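Local coordinates for protein ABC transporter (Thermotoga maritima, PDB 1JI0) that binds ATP and probably hydrolyses it, as the nucleotide-binding subunit of an ABC transporter thought to carry branched-chain amino acids across the membrane, at residues L12-Y15 with A21-G24; G61-I64 with D69-N72. All coordinates share one frame; numbering follows the deposited sequence.

Contact 1: residues L12-Y15 with A21-G24; sequences LHVY and AIKG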
ATOM      1  N   LEU A  12      -7.440   3.628 -16.942  1.00 29.33           N
ATOM      2  CA  LEU A  12      -6.117   4.216 -16.799  1.00 29.88           C
ATOM      3  C   LEU A  12      -5.119   3.682 -17.815  1.00 29.16           C
ATOM      4  O   LEU A  12      -5.020   2.475 -18.028  1.00 28.33           O
ATOM      5  CB  LEU A  12      -5.575   3.962 -15.389  1.00 29.42           C
ATOM      6  CG  LEU A  12      -4.109   4.332 -15.120  1.00 30.40           C
ATOM      7  CD1 LEU A  12      -3.906   5.824 -15.300  1.00 30.29           C
ATOM      8  CD2 LEU A  12      -3.713   3.906 -13.713  1.00 29.32           C
ATOM      9  N   HIS A  13      -4.390   4.604 -18.440  1.00 29.56           N
ATOM     10  CA  HIS A  13      -3.357   4.269 -19.418  1.00 29.55           C
ATOM     11  C   HIS A  13      -2.088   4.971 -18.981  1.00 29.50           C
ATOM     12  O   HIS A  13      -2.114   6.154 -18.645  1.00 30.02           O
ATOM     13  CB  HIS A  13      -3.744   4.749 -20.821  1.00 29.69           C
ATOM     14  CG  HIS A  13      -4.590   3.777 -21.576  1.00 29.18           C
ATOM     15  ND1 HIS A  13      -4.055   2.745 -22.317  1.00 29.38           N
ATOM     16  CD2 HIS A  13      -5.934   3.643 -21.660  1.00 28.60           C
ATOM     17  CE1 HIS A  13      -5.034   2.016 -22.825  1.00 28.54           C
ATOM     18  NE2 HIS A  13      -6.185   2.540 -22.440  1.00 29.69           N
ATOM     19  N   VAL A  14      -0.979   4.244 -18.967  1.00 29.89           N
ATOM     20  CA  VAL A  14       0.286   4.844 -18.577  1.00 30.74           C
ATOM     21  C   VAL A  14       1.370   4.436 -19.558  1.00 32.35           C
ATOM     22  O   VAL A  14       1.573   3.250 -19.824  1.00 30.97           O
ATOM     23  CB  VAL A  14       0.703   4.433 -17.157  1.00 30.20           C
ATOM     24  CG1 VAL A  14       2.064   5.032 -16.820  1.00 30.35           C
ATOM     25  CG2 VAL A  14      -0.339   4.920 -16.152  1.00 31.00           C
ATOM     26  N   TYR A  15       2.047   5.441 -20.102  1.00 34.39           N
ATOM     27  CA  TYR A  15       3.122   5.242 -21.065  1.00 35.43           C
ATOM     28  C   TYR A  15       4.356   5.940 -20.534  1.00 36.83           C
ATOM     29  O   TYR A  15       4.280   7.079 -20.088  1.00 38.75           O
ATOM     30  CB  TYR A  15       2.786   5.890 -22.406  1.00 34.09           C
ATOM     31  CG  TYR A  15       1.583   5.356 -23.145  1.00 32.92           C
ATOM     32  CD1 TYR A  15       1.732   4.441 -24.188  1.00 32.42           C
ATOM     33  CD2 TYR A  15       0.303   5.846 -22.876  1.00 32.39           C
ATOM     34  CE1 TYR A  15       0.635   4.040 -24.956  1.00 33.66           C
ATOM     35  CE2 TYR A  15      -0.795   5.452 -23.630  1.00 31.92           C
ATOM     36  CZ  TYR A  15      -0.626   4.555 -24.671  1.00 33.12           C
ATOM     37  OH  TYR A  15      -1.708   4.203 -25.447  1.00 32.88           O
ATOM     38  N   ALA A  21       3.016   0.679 -20.315  1.00 31.52           N
ATOM     39  CA  ALA A  21       2.903  -0.035 -19.049  1.00 30.45           C
ATOM     40  C   ALA A  21       1.495  -0.446 -18.621  1.00 30.80           C
ATOM     41  O   ALA A  21       1.241  -1.623 -18.380  1.00 31.22           O
ATOM     42  CB  ALA A  21       3.557   0.782 -17.952  1.00 29.00           C
ATOM     43  N   ILE A  22       0.588   0.521 -18.504  1.00 29.68           N
ATOM     44  CA  ILE A  22      -0.784   0.232 -18.106  1.00 27.54           C
ATOM     45  C   ILE A  22      -1.682   0.497 -19.302  1.00 27.76           C
ATOM     46  O   ILE A  22      -1.665   1.590 -19.859  1.00 27.00           O
ATOM     47  CB  ILE A  22      -1.222   1.112 -16.922  1.00 28.03           C
ATOM     48  CG1 ILE A  22      -0.224   0.983 -15.769  1.00 25.98           C
ATOM     49  CG2 ILE A  22      -2.604   0.694 -16.458  1.00 26.68           C
ATOM     50  CD1 ILE A  22      -0.079  -0.436 -15.229  1.00 28.35           C
ATOM     51  N   LYS A  23      -2.467  -0.498 -19.693  1.00 28.26           N
ATOM     52  CA  LYS A  23      -3.328  -0.358 -20.860  1.00 30.58           C
ATOM     53  C   LYS A  23      -4.832  -0.289 -20.616  1.00 29.60           C
ATOM     54  O   LYS A  23      -5.569  -1.134 -21.105  1.00 29.88           O
ATOM     55  CB  LYS A  23      -3.037  -1.500 -21.831  1.00 32.11           C
ATOM     56  CG  LYS A  23      -1.553  -1.741 -22.047  1.00 35.11           C
ATOM     57  CD  LYS A  23      -1.321  -2.990 -22.869  1.00 37.54           C
ATOM     58  CE  LYS A  23       0.160  -3.258 -23.054  1.00 37.80           C
ATOM     59  NZ  LYS A  23       0.370  -4.533 -23.780  1.00 39.29           N
ATOM     60  N   GLY A  24      -5.279   0.721 -19.875  1.00 30.39           N
ATOM     61  CA  GLY A  24      -6.704   0.897 -19.618  1.00 31.04           C
ATOM     62  C   GLY A  24      -7.315   0.024 -18.536  1.00 30.21           C
ATOM     63  O   GLY A  24      -8.211  -0.769 -18.808  1.00 32.82           O
TER
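The imidazole of His-13 lies flat against the peptide that joins Lys-23 to Gly-24. One face of the ring takes this peptide, with Gly-24 N over its centre, 3.2 Å above the plane. Gly-24 CA lies over the same face of the His-13 ring in a CH-pi contact, 3.6 Å from the centroid and 26° off the normal. The Gly-24 N-H makes no acceptable angle with either ring nitrogen; His-13 ND1 is hydrogen-bonded to His-20 NE2, which restrains the ring's rotation. A chi1 of -86° sets CG opposite the carbonyl carbon and lets the ring reach the facing strand. The backbones form an antiparallel hairpin, 5-16 with 19-23, in the antiparallel beta subdomain of the ABC ATPase. Val-14 and Ile-22 are its hydrogen-bonded pair: Val-14 N reaches Ile-22 O at 2.9 Å, and Ile-22 N returns to Val-14 O at 3.2 Å, in the carbonyl plane on a lone pair. Val-14 is matched by two residues on the other strand, Ala-21 and Ile-22, a classic beta bulge. On the face away from His-13, Val-14 and Ile-22 lie side by side, Val-14 CB to Ile-22 CG1 3.8 Å, while Ile-22 CG2 passes obliquely near Leu-12 CG at 4.2 Å. Val-14 and Ile-22 both touch Thr-47 of helix 45-52, an ATP-binding residue, and the methyl of Ala-21 is about 4 Å from the bound ATP.

Contact 2: residues G61-I64 with D69-N72; sequences GKII and DITN
Strand 62-64 runs antiparallel to the chain entering 69-72, and Ile-64 and Asp-69 form a non-hydrogen-bonded pair with CA atoms 4.4 Å apart. One backbone bond follows: Ile-70 N gives its hydrogen to Ile-63 O at 2.9 Å, nearly head-on with a C=O...N angle of 168°. At the next position a side chain does the work of a backbone carbonyl, because Ile-63 N donates to Thr-71 OG1 over 2.7 Å with an N-H...O angle of 163°. That hydroxyl in turn donates a hydrogen bond to Asp-69 OD1, 2.7 Å away and approached from above the carboxylate plane. Asp-69 OD1 also accepts from Thr-71 N, closing an Asx turn as the chain leaves strand 68-69 for the loop before helix 75-80. Two donors from Thr-71 thus grip one carboxylate oxygen, which limits rotation of the group. A chi1 of -174° carries the carboxylate of Asp-69 toward strand 62-64, and with OD1 held by Thr-71, OD2 lies beside Lys-62. The Lys-62 and Asp-69 side chains cross at about a right angle. Lys-62 CE lies 3.4 Å from Asp-69 OD2, whereas Lys-62 NZ makes only a long salt bridge to it at 3.7 Å. A water bridges the two, donating to Asp-69 OD2 at 2.7 Å and accepting weakly from Lys-62 NZ. Elsewhere, the branch methyl CG2 of Ile-63 packs on Ile-70 CG1; Ile-63 also touches Leu-7, and Ile-70 Met-81.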
ATOM      1  N   GLY A  61      -7.508   8.291 -19.102  1.00 35.60           N
ATOM      2  CA  GLY A  61      -8.268   7.817 -17.957  1.00 34.28           C
ATOM      3  C   GLY A  61      -8.197   8.756 -16.768  1.00 33.55           C
ATOM      4  O   GLY A  61      -7.549   9.803 -16.828  1.00 32.84           O
ATOM      5  N   LYS A  62      -8.867   8.396 -15.677  1.00 31.98           N
ATOM      6  CA  LYS A  62      -8.835   9.240 -14.496  1.00 32.41           C
ATOM      7  C   LYS A  62      -8.735   8.479 -13.187  1.00 29.84           C
ATOM      8  O   LYS A  62      -9.101   7.311 -13.086  1.00 27.52           O
ATOM      9  CB  LYS A  62     -10.052  10.167 -14.449  1.00 35.17           C
ATOM     10  CG  LYS A  62     -11.381   9.465 -14.369  1.00 39.82           C
ATOM     11  CD  LYS A  62     -12.521  10.469 -14.198  1.00 42.56           C
ATOM     12  CE  LYS A  62     -12.576  11.464 -15.353  1.00 44.52           C
ATOM     13  NZ  LYS A  62     -13.773  12.359 -15.258  1.00 46.82           N
ATOM     14  N   ILE A  63      -8.216   9.181 -12.191  1.00 28.31           N
ATOM     15  CA  ILE A  63      -8.028   8.653 -10.855  1.00 28.84           C
ATOM     16  C   ILE A  63      -8.876   9.563  -9.985  1.00 28.48           C
ATOM     17  O   ILE A  63      -8.677  10.779  -9.961  1.00 29.61           O
ATOM     18  CB  ILE A  63      -6.543   8.735 -10.441  1.00 28.86           C
ATOM     19  CG1 ILE A  63      -5.693   7.976 -11.469  1.00 30.03           C
ATOM     20  CG2 ILE A  63      -6.345   8.138  -9.055  1.00 28.68           C
ATOM     21  CD1 ILE A  63      -4.207   7.919 -11.147  1.00 32.73           C
ATOM     22  N   ILE A  64      -9.840   8.968  -9.296  1.00 26.28           N
ATOM     23  CA  ILE A  64     -10.757   9.714  -8.455  1.00 24.73           C
ATOM     24  C   ILE A  64     -10.580   9.344  -6.987  1.00 22.99           C
ATOM     25  O   ILE A  64     -10.721   8.185  -6.618  1.00 22.52           O
ATOM     26  CB  ILE A  64     -12.211   9.428  -8.898  1.00 24.80           C
ATOM     27  CG1 ILE A  64     -12.338   9.658 -10.407  1.00 25.74           C
ATOM     28  CG2 ILE A  64     -13.178  10.338  -8.149  1.00 23.90           C
ATOM     29  CD1 ILE A  64     -13.635   9.150 -11.005  1.00 27.54           C
ATOM     30  N   ASP A  69     -11.545  14.145  -8.937  1.00 30.65           N
ATOM     31  CA  ASP A  69     -10.592  13.786  -9.984  1.00 31.19           C
ATOM     32  C   ASP A  69      -9.246  14.388  -9.597  1.00 30.35           C
ATOM     33  O   ASP A  69      -9.108  15.607  -9.537  1.00 30.29           O
ATOM     34  CB  ASP A  69     -11.036  14.364 -11.332  1.00 33.41           C
ATOM     35  CG  ASP A  69     -10.168  13.898 -12.484  1.00 36.52           C
ATOM     36  OD1 ASP A  69      -8.941  13.749 -12.290  1.00 37.65           O
ATOM     37  OD2 ASP A  69     -10.705  13.687 -13.592  1.00 38.54           O
ATOM     38  N   ILE A  70      -8.264  13.535  -9.314  1.00 28.44           N
ATOM     39  CA  ILE A  70      -6.934  13.998  -8.929  1.00 27.24           C
ATOM     40  C   ILE A  70      -5.924  13.545  -9.971  1.00 27.82           C
ATOM     41  O   ILE A  70      -4.725  13.519  -9.712  1.00 29.18           O
ATOM     42  CB  ILE A  70      -6.491  13.429  -7.555  1.00 26.62           C
ATOM     43  CG1 ILE A  70      -6.583  11.898  -7.572  1.00 24.66           C
ATOM     44  CG2 ILE A  70      -7.341  14.016  -6.442  1.00 25.41           C
ATOM     45  CD1 ILE A  70      -5.875  11.242  -6.414  1.00 23.29           C
ATOM     46  N   THR A  71      -6.428  13.168 -11.140  1.00 28.41           N
ATOM     47  CA  THR A  71      -5.596  12.705 -12.235  1.00 31.99           C
ATOM     48  C   THR A  71      -4.507  13.711 -12.579  1.00 34.34           C
ATOM     49  O   THR A  71      -4.791  14.858 -12.932  1.00 34.70           O
ATOM     50  CB  THR A  71      -6.429  12.462 -13.493  1.00 31.66           C
ATOM     51  OG1 THR A  71      -7.563  11.657 -13.160  1.00 34.09           O
ATOM     52  CG2 THR A  71      -5.607  11.746 -14.546  1.00 33.46           C
ATOM     53  N   ASN A  72      -3.260  13.267 -12.463  1.00 35.84           N
ATOM     54  CA  ASN A  72      -2.094  14.086 -12.771  1.00 36.76           C
ATOM     55  C   ASN A  72      -1.842  15.291 -11.869  1.00 37.92           C
ATOM     56  O   ASN A  72      -1.120  16.213 -12.247  1.00 37.99           O
ATOM     57  CB  ASN A  72      -2.141  14.524 -14.238  1.00 36.77           C
ATOM     58  CG  ASN A  72      -1.932  13.366 -15.184  1.00 35.40           C
ATOM     59  OD1 ASN A  72      -1.009  12.570 -14.999  1.00 36.87           O
ATOM     60  ND2 ASN A  72      -2.783  13.257 -16.201  1.00 35.33           N
TER
HETATM   61  O   HOH W   1     -12.892  15.247 -13.852  1.00 59.81           O

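How the contacts relate
From the N terminus, strand 5-16 leads through 12-15 and turns back within a few residues, so contact 1 closes a tight hairpin before the chain corners at Gly-24 into strand 25-30. The chain then runs through strand 34-38 and helix 45-52 before contact 2 closes a second short reversal, between 61-64 and 69-72. The two loops are in series, neither nested nor crossed. Their centres are 13 Å apart and they do not touch, yet strands 5-16 and 60-65 are antiparallel neighbours in one sheet, joined by backbone bonds such as Lys-62 with Gln-10. Contact 1 borders the nucleotide, whereas Ile-63 of contact 2 is about 14 Å from it.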